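Local coordinates for protein PlaB phospholipase (Legionella pneumophila, PDB 6ZTI) that probably hydrolyses phospholipids as an alpha/beta hydrolase virulence factor whose activity is controlled by NAD(H)-mediated tetramerization, at residues B[54-59]-B[85-90]; B[92-97]-B[107-112]; B[179-184]-B[230-235]; B[250-255]-B[449-454]. One frame throughout, in Å; residues are numbered along the deposited sequence. Where two conformers were deposited one is given.

Interaction 1. Residues B[54-59]-B[85-90]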
# COMPACT_ATOMS: atom_id res chain seq x y z
N ASN B 54 -47.39 19.35 -7.24
CA ASN B 54 -47.09 17.98 -6.85
C ASN B 54 -45.98 17.35 -7.71
O ASN B 54 -45.86 16.12 -7.75
CB ASN B 54 -48.35 17.12 -6.89
CG ASN B 54 -49.08 17.11 -5.56
OD1 ASN B 54 -48.52 17.51 -4.53
ND2 ASN B 54 -50.32 16.65 -5.57
N ILE B 55 -45.18 18.17 -8.37
CA ILE B 55 -43.95 17.72 -9.02
C ILE B 55 -42.78 18.29 -8.23
O ILE B 55 -42.70 19.51 -8.02
CB ILE B 55 -43.90 18.15 -10.50
CG1 ILE B 55 -45.08 17.56 -11.26
CG2 ILE B 55 -42.56 17.73 -11.12
CD1 ILE B 55 -45.24 18.07 -12.68
N TYR B 56 -41.88 17.41 -7.80
CA TYR B 56 -40.79 17.76 -6.91
C TYR B 56 -39.44 17.47 -7.55
O TYR B 56 -39.26 16.44 -8.20
CB TYR B 56 -40.89 17.00 -5.59
CG TYR B 56 -41.99 17.51 -4.70
CD1 TYR B 56 -43.31 17.12 -4.91
CD2 TYR B 56 -41.72 18.38 -3.66
CE1 TYR B 56 -44.33 17.60 -4.09
CE2 TYR B 56 -42.74 18.86 -2.84
CZ TYR B 56 -44.04 18.46 -3.06
OH TYR B 56 -45.05 18.94 -2.26
N LEU B 57 -38.51 18.39 -7.35
CA LEU B 57 -37.13 18.19 -7.74
C LEU B 57 -36.35 17.70 -6.53
O LEU B 57 -36.31 18.37 -5.49
CB LEU B 57 -36.54 19.48 -8.31
CG LEU B 57 -37.29 20.11 -9.48
CD1 LEU B 57 -36.45 21.26 -10.04
CD2 LEU B 57 -37.60 19.08 -10.55
N GLY B 58 -35.77 16.50 -6.65
CA GLY B 58 -34.84 16.03 -5.64
C GLY B 58 -33.47 16.63 -5.85
O GLY B 58 -33.06 16.92 -6.97
N ARG B 59 -32.77 16.89 -4.74
CA ARG B 59 -31.37 17.30 -4.78
C ARG B 59 -30.65 16.64 -3.61
O ARG B 59 -31.06 16.80 -2.46
CB ARG B 59 -31.21 18.82 -4.76
CG ARG B 59 -31.68 19.53 -3.50
CD ARG B 59 -31.62 21.05 -3.68
NE ARG B 59 -31.83 21.75 -2.42
CZ ARG B 59 -33.02 21.99 -1.88
NH1 ARG B 59 -34.13 21.59 -2.50
NH2 ARG B 59 -33.11 22.63 -0.72
N ALA B 85 -45.33 14.43 3.90
CA ALA B 85 -45.96 13.52 4.85
C ALA B 85 -47.48 13.69 4.85
O ALA B 85 -48.23 12.70 4.80
CB ALA B 85 -45.40 13.74 6.26
N ASP B 86 -47.96 14.93 4.92
CA ASP B 86 -49.39 15.18 4.92
C ASP B 86 -50.05 14.62 3.66
O ASP B 86 -51.10 13.98 3.73
CB ASP B 86 -49.66 16.68 5.07
CG ASP B 86 -49.01 17.52 3.96
OD1 ASP B 86 -48.04 17.05 3.32
OD2 ASP B 86 -49.48 18.66 3.74
N LYS B 87 -49.43 14.86 2.49
CA LYS B 87 -50.01 14.38 1.24
C LYS B 87 -50.06 12.86 1.19
O LYS B 87 -51.00 12.27 0.65
CB LYS B 87 -49.21 14.92 0.06
CG LYS B 87 -49.09 16.42 0.05
CD LYS B 87 -48.44 16.92 -1.21
CE LYS B 87 -48.67 18.43 -1.36
NZ LYS B 87 -47.77 19.05 -2.38
N LEU B 88 -49.04 12.20 1.75
CA LEU B 88 -49.04 10.74 1.77
C LEU B 88 -50.09 10.20 2.74
O LEU B 88 -50.77 9.22 2.44
CB LEU B 88 -47.64 10.22 2.14
CG LEU B 88 -46.52 10.54 1.13
CD1 LEU B 88 -45.17 10.11 1.66
CD2 LEU B 88 -46.78 9.89 -0.23
N ARG B 89 -50.25 10.84 3.91
CA ARG B 89 -51.29 10.41 4.83
C ARG B 89 -52.66 10.42 4.16
O ARG B 89 -53.49 9.54 4.41
CB ARG B 89 -51.31 11.29 6.08
CG ARG B 89 -50.62 10.69 7.29
CD ARG B 89 -50.91 11.49 8.56
NE ARG B 89 -50.44 12.88 8.47
CZ ARG B 89 -49.17 13.26 8.62
NH1 ARG B 89 -48.22 12.37 8.88
NH2 ARG B 89 -48.85 14.55 8.52
N ASP B 90 -52.91 11.41 3.31
CA ASP B 90 -54.19 11.56 2.64
C ASP B 90 -54.34 10.64 1.43
O ASP B 90 -55.25 10.84 0.61
CB ASP B 90 -54.40 13.02 2.22
CG ASP B 90 -55.80 13.29 1.71
OD1 ASP B 90 -56.75 13.26 2.53
OD2 ASP B 90 -55.96 13.52 0.49
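On strand 55-60, the strand at the edge of the parallel alpha/beta hydrolase sheet within this chain, Asn54 and Tyr56 receive Lys87 from the last turn of helix 69-89. Lys87 is the one residue of 85-90 that touches 54-59, through NZ with CE and CD behind it. Lys87 NZ donates to Asn54 OD1 at 2.7 Å, nearly along the C=O axis. Lys87 NZ also donates to Tyr56 OH at 2.7 Å, arriving at the ring edge and in the ring plane. Lys87 and Tyr56 come from opposite directions, whereas the Asn54 side chain runs at a slant to the lysine. Beyond CG the lysine chain is extended, so it spans the gap between helix and sheet.

This joins a helix to the strand that precedes it in the chain, next to strand 16-21. Backbone bonds tie Asn54 and Tyr56 to Val18, and the Tyr56 side chain also rests on Ile17 and Ile84. Further along the strand, Leu57, Gly58 and Arg59 form an antiparallel ladder with a strand of the second subunit, so the sheet continues across that interface. The amine supplies a donor to the buried Asn54 OD1 and Tyr56 OH.

Interaction 2. Residues B[92-97]-B[107-112]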
# COMPACT_ATOMS: atom_id res chain seq x y z
N GLN B 92 -52.12 9.91 -1.11
CA GLN B 92 -51.35 10.13 -2.32
C GLN B 92 -50.10 9.26 -2.35
O GLN B 92 -49.51 8.94 -1.31
CB GLN B 92 -50.96 11.61 -2.43
CG GLN B 92 -52.13 12.56 -2.35
CD GLN B 92 -51.87 13.83 -3.13
OE1 GLN B 92 -51.73 13.80 -4.35
NE2 GLN B 92 -51.80 14.96 -2.43
N ARG B 93 -49.71 8.87 -3.56
CA ARG B 93 -48.50 8.09 -3.78
C ARG B 93 -47.65 8.80 -4.82
O ARG B 93 -48.14 9.66 -5.56
CB ARG B 93 -48.83 6.66 -4.26
CG ARG B 93 -49.49 5.77 -3.20
CD ARG B 93 -48.74 4.45 -2.99
NE ARG B 93 -48.97 3.48 -4.06
CZ ARG B 93 -48.35 2.30 -4.16
NH1 ARG B 93 -47.45 1.94 -3.27
NH2 ARG B 93 -48.62 1.48 -5.17
N PHE B 94 -46.36 8.46 -4.87
CA PHE B 94 -45.47 9.17 -5.76
C PHE B 94 -44.75 8.24 -6.73
O PHE B 94 -44.52 7.06 -6.46
CB PHE B 94 -44.44 10.04 -4.98
CG PHE B 94 -43.55 9.29 -4.02
CD1 PHE B 94 -42.38 8.70 -4.46
CD2 PHE B 94 -43.81 9.30 -2.66
CE1 PHE B 94 -41.53 8.07 -3.58
CE2 PHE B 94 -42.97 8.66 -1.78
CZ PHE B 94 -41.83 8.05 -2.24
N ALA B 95 -44.45 8.81 -7.89
CA ALA B 95 -43.57 8.21 -8.87
C ALA B 95 -42.21 8.89 -8.78
O ALA B 95 -42.14 10.12 -8.69
CB ALA B 95 -44.16 8.36 -10.27
N CYS B 96 -41.15 8.08 -8.78
CA CYS B 96 -39.78 8.58 -8.85
C CYS B 96 -39.29 8.44 -10.28
O CYS B 96 -39.39 7.36 -10.86
CB CYS B 96 -38.83 7.82 -7.92
SG CYS B 96 -38.93 8.36 -6.22
N ILE B 97 -38.78 9.52 -10.83
CA ILE B 97 -38.07 9.50 -12.09
C ILE B 97 -36.61 9.76 -11.75
O ILE B 97 -36.26 10.85 -11.27
CB ILE B 97 -38.62 10.54 -13.08
CG1 ILE B 97 -40.10 10.26 -13.38
CG2 ILE B 97 -37.80 10.55 -14.34
CD1 ILE B 97 -40.81 11.42 -14.06
N ARG B 107 -33.68 2.34 -4.95
CA ARG B 107 -33.81 0.91 -4.70
C ARG B 107 -33.25 0.53 -3.33
O ARG B 107 -33.76 -0.39 -2.69
CB ARG B 107 -33.10 0.10 -5.78
CG ARG B 107 -33.77 0.18 -7.17
CD ARG B 107 -33.38 -0.98 -8.02
NE ARG B 107 -31.94 -1.02 -8.30
CZ ARG B 107 -31.11 -1.99 -7.93
NH1 ARG B 107 -31.52 -3.04 -7.21
NH2 ARG B 107 -29.83 -1.89 -8.27
N LYS B 108 -32.19 1.20 -2.88
CA LYS B 108 -31.68 1.00 -1.53
C LYS B 108 -32.67 1.52 -0.49
O LYS B 108 -32.87 0.90 0.56
CB LYS B 108 -30.33 1.71 -1.40
CG LYS B 108 -29.71 1.63 -0.02
CD LYS B 108 -29.33 0.23 0.39
CE LYS B 108 -28.63 0.23 1.76
NZ LYS B 108 -28.40 -1.11 2.29
N TRP B 109 -33.29 2.67 -0.77
CA TRP B 109 -34.33 3.18 0.12
C TRP B 109 -35.49 2.20 0.25
O TRP B 109 -35.93 1.89 1.37
CB TRP B 109 -34.83 4.53 -0.40
CG TRP B 109 -36.09 4.98 0.27
CD1 TRP B 109 -36.21 5.53 1.51
CD2 TRP B 109 -37.42 4.90 -0.27
NE1 TRP B 109 -37.54 5.79 1.78
CE2 TRP B 109 -38.30 5.41 0.71
CE3 TRP B 109 -37.95 4.43 -1.47
CZ2 TRP B 109 -39.67 5.48 0.52
CZ3 TRP B 109 -39.31 4.51 -1.66
CH2 TRP B 109 -40.16 5.03 -0.68
N MET B 110 -35.99 1.69 -0.88
CA MET B 110 -37.01 0.64 -0.83
C MET B 110 -36.54 -0.53 0.02
O MET B 110 -37.30 -1.08 0.82
CB MET B 110 -37.34 0.16 -2.25
CG MET B 110 -38.06 1.17 -3.11
SD MET B 110 -38.17 0.73 -4.86
CE MET B 110 -39.17 -0.77 -4.71
N ASP B 111 -35.26 -0.91 -0.11
CA ASP B 111 -34.77 -2.08 0.61
C ASP B 111 -34.65 -1.78 2.10
O ASP B 111 -34.97 -2.63 2.94
CB ASP B 111 -33.42 -2.51 0.02
CG ASP B 111 -33.04 -3.94 0.37
OD1 ASP B 111 -33.72 -4.88 -0.09
OD2 ASP B 111 -32.03 -4.14 1.07
N LEU B 112 -34.24 -0.56 2.46
CA LEU B 112 -34.05 -0.24 3.87
C LEU B 112 -35.38 -0.15 4.61
O LEU B 112 -35.47 -0.53 5.78
CB LEU B 112 -33.29 1.08 4.01
CG LEU B 112 -31.77 1.05 3.79
CD1 LEU B 112 -31.25 2.46 3.72
CD2 LEU B 112 -31.04 0.27 4.89
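Trp109 NE1 is hydrogen-bonded to Asp77 OD1 on helix 69-89, and the benzene end of the same indole meets Phe94. The indole is therefore held at both ends: the pyrrole side by a polar bond, the far rim by an apolar contact. Phe94 CZ lies 3.8 Å from Trp109 CH2. The two side chains come from opposite directions, one from strand 93-99 and one from helix 102-114, and touch at their outermost ring carbons. The phenyl ring and the six-membered ring have centroids 6.0 Å apart and planes at 38°, so the rings meet obliquely.

Phe94 CG stands between the backbone N and the carbonyl carbon (chi1 59°), and from there the ring reaches toward the helix. Trp109 points its indole back at the strand.

Strand 93-99, helix 102-114 and strand 123-129 form a beta-alpha-beta unit of the hydrolase sheet. The short turn between this strand and helix is consistent in position with the nucleophile elbow of alpha/beta hydrolases. Around the pair, Phe94 rests on Ile17, Ile19 and Leu123, while Phe76 meets the Trp109 ring edge-to-face.

The contact across the segments is small and apolar; the Asp77 bond probably helps fix how the indole is turned and satisfies its buried N-H.

Interaction 3. Residues B[179-184]-B[230-235]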
# COMPACT_ATOMS: atom_id res chain seq x y z
N SER B 179 -30.43 -8.99 -2.80
CA SER B 179 -31.71 -8.74 -2.13
C SER B 179 -32.83 -8.62 -3.15
O SER B 179 -33.92 -9.19 -2.96
CB SER B 179 -31.62 -7.47 -1.29
OG SER B 179 -32.77 -7.32 -0.47
N TRP B 180 -32.59 -7.90 -4.25
CA TRP B 180 -33.67 -7.59 -5.18
C TRP B 180 -34.12 -8.81 -5.96
O TRP B 180 -35.18 -8.76 -6.59
CB TRP B 180 -33.26 -6.46 -6.12
CG TRP B 180 -33.76 -5.14 -5.62
CD1 TRP B 180 -33.27 -4.43 -4.55
CD2 TRP B 180 -34.86 -4.37 -6.13
NE1 TRP B 180 -33.99 -3.28 -4.38
CE2 TRP B 180 -34.98 -3.22 -5.33
CE3 TRP B 180 -35.76 -4.55 -7.19
CZ2 TRP B 180 -35.95 -2.25 -5.56
CZ3 TRP B 180 -36.72 -3.58 -7.42
CH2 TRP B 180 -36.82 -2.45 -6.61
N LEU B 181 -33.37 -9.92 -5.91
CA LEU B 181 -33.85 -11.16 -6.49
C LEU B 181 -35.20 -11.58 -5.92
O LEU B 181 -36.01 -12.20 -6.62
CB LEU B 181 -32.82 -12.28 -6.28
CG LEU B 181 -31.56 -12.09 -7.12
CD1 LEU B 181 -30.43 -12.90 -6.58
CD2 LEU B 181 -31.83 -12.47 -8.58
N ASP B 182 -35.48 -11.23 -4.66
CA ASP B 182 -36.71 -11.65 -3.99
C ASP B 182 -37.87 -10.68 -4.18
O ASP B 182 -38.97 -10.96 -3.69
CB ASP B 182 -36.44 -11.82 -2.49
CG ASP B 182 -35.32 -12.79 -2.20
OD1 ASP B 182 -35.32 -13.89 -2.80
OD2 ASP B 182 -34.43 -12.45 -1.39
N TYR B 183 -37.67 -9.56 -4.87
CA TYR B 183 -38.73 -8.57 -5.02
C TYR B 183 -39.75 -9.01 -6.07
O TYR B 183 -39.40 -9.63 -7.08
CB TYR B 183 -38.15 -7.23 -5.44
CG TYR B 183 -37.53 -6.39 -4.33
CD1 TYR B 183 -36.57 -6.91 -3.47
CD2 TYR B 183 -37.89 -5.05 -4.18
CE1 TYR B 183 -35.99 -6.11 -2.48
CE2 TYR B 183 -37.31 -4.25 -3.21
CZ TYR B 183 -36.37 -4.79 -2.37
OH TYR B 183 -35.83 -3.99 -1.42
N ASP B 184 -41.02 -8.65 -5.84
CA ASP B 184 -42.06 -8.70 -6.87
C ASP B 184 -42.80 -7.37 -6.78
O ASP B 184 -43.84 -7.26 -6.13
CB ASP B 184 -43.01 -9.87 -6.72
CG ASP B 184 -43.77 -10.18 -8.02
OD1 ASP B 184 -43.89 -9.27 -8.87
OD2 ASP B 184 -44.25 -11.31 -8.20
N TYR B 230 -32.03 -9.90 -14.46
CA TYR B 230 -30.75 -10.58 -14.37
C TYR B 230 -30.92 -11.86 -13.56
O TYR B 230 -31.93 -12.05 -12.87
CB TYR B 230 -29.67 -9.69 -13.73
CG TYR B 230 -30.07 -9.14 -12.37
CD1 TYR B 230 -30.78 -7.96 -12.27
CD2 TYR B 230 -29.72 -9.78 -11.18
CE1 TYR B 230 -31.15 -7.44 -11.06
CE2 TYR B 230 -30.08 -9.25 -9.94
CZ TYR B 230 -30.80 -8.07 -9.90
OH TYR B 230 -31.21 -7.50 -8.73
N SER B 231 -29.90 -12.71 -13.61
CA SER B 231 -29.89 -13.97 -12.88
C SER B 231 -28.68 -14.03 -11.97
O SER B 231 -27.65 -13.41 -12.23
CB SER B 231 -29.85 -15.15 -13.82
OG SER B 231 -31.09 -15.29 -14.50
N LEU B 232 -28.83 -14.78 -10.88
CA LEU B 232 -27.74 -15.16 -10.00
C LEU B 232 -27.55 -16.67 -10.13
O LEU B 232 -28.47 -17.44 -9.82
CB LEU B 232 -28.03 -14.77 -8.56
CG LEU B 232 -27.11 -15.38 -7.50
CD1 LEU B 232 -25.68 -15.01 -7.76
CD2 LEU B 232 -27.53 -14.93 -6.11
N LEU B 233 -26.37 -17.08 -10.60
CA LEU B 233 -26.02 -18.49 -10.77
C LEU B 233 -25.05 -18.85 -9.66
O LEU B 233 -23.99 -18.22 -9.54
CB LEU B 233 -25.40 -18.74 -12.14
CG LEU B 233 -24.70 -20.08 -12.41
CD1 LEU B 233 -25.68 -21.23 -12.48
CD2 LEU B 233 -23.94 -19.99 -13.70
N LYS B 234 -25.43 -19.83 -8.85
CA LYS B 234 -24.57 -20.35 -7.80
C LYS B 234 -24.01 -21.70 -8.24
O LYS B 234 -24.77 -22.62 -8.56
CB LYS B 234 -25.34 -20.52 -6.49
CG LYS B 234 -25.81 -19.23 -5.85
CD LYS B 234 -26.49 -19.55 -4.52
CE LYS B 234 -27.10 -18.32 -3.87
NZ LYS B 234 -26.06 -17.35 -3.41
N LEU B 235 -22.68 -21.80 -8.25
CA LEU B 235 -21.95 -23.02 -8.57
C LEU B 235 -21.16 -23.42 -7.33
O LEU B 235 -20.21 -22.73 -6.95
CB LEU B 235 -21.00 -22.83 -9.75
CG LEU B 235 -21.59 -22.24 -11.02
CD1 LEU B 235 -20.47 -22.08 -12.06
CD2 LEU B 235 -22.72 -23.11 -11.55
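Leu181 crosses Leu232 at about a right angle and meets Tyr230 obliquely, one methyl serving each partner. Its CD1 touches Leu232 CD2 at 3.6 Å and comes equally close to Leu232 CB. Its CD2 is 3.9 Å from Tyr230 CE2. The isobutyl group thus fills the angle between the tyrosine ring and the leucine side chain.

Tyr230 takes the less common first torsion, with CG between the backbone N and the carbonyl carbon (chi1 55°). This carries the ring toward helix 171-180. There its OH lies 3.5 Å from Trp180 CB, a plain contact. The hydroxyl is satisfied elsewhere: it hydrogen-bonds to Asn177 O in that helix. The Trp180 indole leads away from Tyr230 and packs on Tyr183 instead, with Tyr183 CE2 over one face of the indole, 3.3 Å above its plane and offset toward the rim.

Leu181 is also flanked by Thr251 and Thr253, and Met454 touches both Tyr230 and Leu232. His134 meets the Tyr230 ring edge-to-face.

The leucine is placed by a type I beta turn from Trp180 to Tyr183 at the C-terminal end of 171-180. The contact therefore packs this turn onto strand 231-238, at the border between the hydrolase domain and the mixed sheet.

Interaction 4. Residues B[250-255]-B[449-454]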
# COMPACT_ATOMS: atom_id res chain seq x y z
N MET B 250 -29.82 -21.57 -10.27
CA MET B 250 -29.99 -20.27 -10.88
C MET B 250 -31.29 -19.66 -10.39
O MET B 250 -32.33 -20.33 -10.33
CB MET B 250 -29.98 -20.36 -12.40
CG MET B 250 -30.10 -19.01 -13.10
SD MET B 250 -29.99 -19.13 -14.89
CE MET B 250 -28.22 -19.17 -15.13
N THR B 251 -31.23 -18.39 -10.02
CA THR B 251 -32.41 -17.63 -9.62
C THR B 251 -32.43 -16.35 -10.43
O THR B 251 -31.38 -15.80 -10.78
CB THR B 251 -32.42 -17.32 -8.12
OG1 THR B 251 -31.28 -16.55 -7.77
CG2 THR B 251 -32.41 -18.61 -7.30
N ARG B 252 -33.62 -15.90 -10.77
CA ARG B 252 -33.80 -14.77 -11.65
C ARG B 252 -34.77 -13.78 -11.03
O ARG B 252 -35.71 -14.16 -10.32
CB ARG B 252 -34.29 -15.24 -13.02
CG ARG B 252 -34.09 -14.26 -14.10
CD ARG B 252 -34.44 -14.84 -15.44
NE ARG B 252 -34.68 -13.76 -16.39
CZ ARG B 252 -33.73 -13.13 -17.07
NH1 ARG B 252 -32.46 -13.47 -16.95
NH2 ARG B 252 -34.08 -12.15 -17.90
N THR B 253 -34.55 -12.50 -11.30
CA THR B 253 -35.48 -11.47 -10.87
C THR B 253 -36.80 -11.63 -11.62
O THR B 253 -36.87 -12.26 -12.67
CB THR B 253 -34.92 -10.08 -11.15
OG1 THR B 253 -34.57 -9.99 -12.54
CG2 THR B 253 -33.69 -9.80 -10.33
N GLN B 254 -37.85 -11.03 -11.07
CA GLN B 254 -39.11 -10.96 -11.77
C GLN B 254 -38.96 -10.06 -12.99
O GLN B 254 -38.09 -9.18 -13.01
CB GLN B 254 -40.21 -10.44 -10.85
CG GLN B 254 -40.52 -11.38 -9.70
CD GLN B 254 -41.07 -12.71 -10.19
OE1 GLN B 254 -40.49 -13.77 -9.93
NE2 GLN B 254 -42.18 -12.65 -10.91
N PRO B 255 -39.78 -10.25 -14.01
CA PRO B 255 -39.68 -9.40 -15.20
C PRO B 255 -39.86 -7.93 -14.85
O PRO B 255 -40.77 -7.56 -14.10
CB PRO B 255 -40.82 -9.90 -16.10
CG PRO B 255 -41.13 -11.28 -15.62
CD PRO B 255 -40.86 -11.25 -14.14
N PRO B 449 -28.43 -11.22 -24.11
CA PRO B 449 -28.06 -9.89 -24.56
C PRO B 449 -28.69 -8.83 -23.67
O PRO B 449 -29.81 -9.00 -23.19
CB PRO B 449 -28.60 -9.83 -25.99
CG PRO B 449 -29.73 -10.85 -26.01
CD PRO B 449 -29.28 -11.93 -25.10
N ASN B 450 -27.95 -7.75 -23.45
CA ASN B 450 -28.37 -6.63 -22.62
C ASN B 450 -28.61 -7.02 -21.16
O ASN B 450 -29.32 -6.31 -20.46
CB ASN B 450 -29.64 -5.96 -23.16
CG ASN B 450 -29.50 -5.54 -24.59
OD1 ASN B 450 -28.45 -5.03 -25.01
ND2 ASN B 450 -30.52 -5.80 -25.38
N GLU B 451 -28.02 -8.12 -20.68
CA GLU B 451 -28.18 -8.53 -19.29
C GLU B 451 -26.84 -8.77 -18.62
O GLU B 451 -25.86 -9.17 -19.25
CB GLU B 451 -29.04 -9.81 -19.16
CG GLU B 451 -30.49 -9.61 -19.53
CD GLU B 451 -31.37 -10.76 -19.08
OE1 GLU B 451 -30.89 -11.66 -18.36
OE2 GLU B 451 -32.56 -10.77 -19.46
N THR B 452 -26.82 -8.47 -17.31
CA THR B 452 -25.78 -8.88 -16.38
C THR B 452 -26.18 -10.23 -15.78
O THR B 452 -27.36 -10.48 -15.54
CB THR B 452 -25.62 -7.84 -15.26
OG1 THR B 452 -25.13 -6.60 -15.81
CG2 THR B 452 -24.65 -8.29 -14.21
N VAL B 453 -25.21 -11.12 -15.56
CA VAL B 453 -25.43 -12.34 -14.77
C VAL B 453 -24.42 -12.36 -13.64
O VAL B 453 -23.22 -12.13 -13.86
CB VAL B 453 -25.34 -13.62 -15.63
CG1 VAL B 453 -23.97 -13.77 -16.29
CG2 VAL B 453 -25.65 -14.85 -14.80
N MET B 454 -24.90 -12.61 -12.42
CA MET B 454 -24.04 -12.75 -11.25
C MET B 454 -23.72 -14.22 -11.05
O MET B 454 -24.61 -15.06 -11.03
CB MET B 454 -24.72 -12.17 -10.02
CG MET B 454 -25.12 -10.69 -10.20
SD MET B 454 -26.40 -10.17 -9.05
CE MET B 454 -25.54 -10.30 -7.50
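Arg252 starts with CG anti to the backbone N (chi1 -161°) and stays extended as far as NE, so its guanidinium reaches Glu451. The glutamate has CG anti to its own carbonyl carbon (chi1 -68°) and is extended beyond it. The two side chains cross at about a right angle, yet their flat ends lie nearly coplanar, with the planes 23° apart.

The grip is end-on and bidentate. Arg252 NH1 donates to Glu451 OE1 at 2.8 Å, using the syn lone pair of that oxygen. Arg252 NH2 donates to Glu451 OE2 at 2.6 Å, again on the syn side but tilted out of the carboxylate plane. Both bonds are close to straight, and both oxygens lie in the guanidinium plane.

Strands 245-252 and 452-463 each pair with strand 231-238 in the mixed sheet, so this salt bridge links the two neighbours of one strand. Arg252 NH1 also makes a weak hydrogen bond to Ser231 OG on that strand. Backbone bonds hold Glu451 and Val453 to Met342 on strand 340-349.

Two parallel donor–acceptor pairs fix the rotation of both charged groups. They also neutralise a largely buried carboxylate with a solvent-facing arginine, which would probably keep both residues ionised.

In the fold
The four contacts run in chain order from the outer strand of the hydrolase sheet into the mixed sheet. Interactions 1 and 2 have centres 12 Å apart and touch where Leu88 packs on Phe94; helix 69-89 leads directly into strand 93-99. Interaction 2 meets interaction 3 through Asp111 OD1, which is hydrogen-bonded to Tyr183 OH at 2.6 Å and to Ser179 OG at 2.7 Å. Interactions 3 and 4 are the closest pair, with centres 7 Å apart. They share the sheet built round strand 231-238, and Leu233 N bonds Met454 O at 2.7 Å. Interactions 1 and 4 lie 33 Å apart, centre to centre. All four lie away from the thio-NAD pockets.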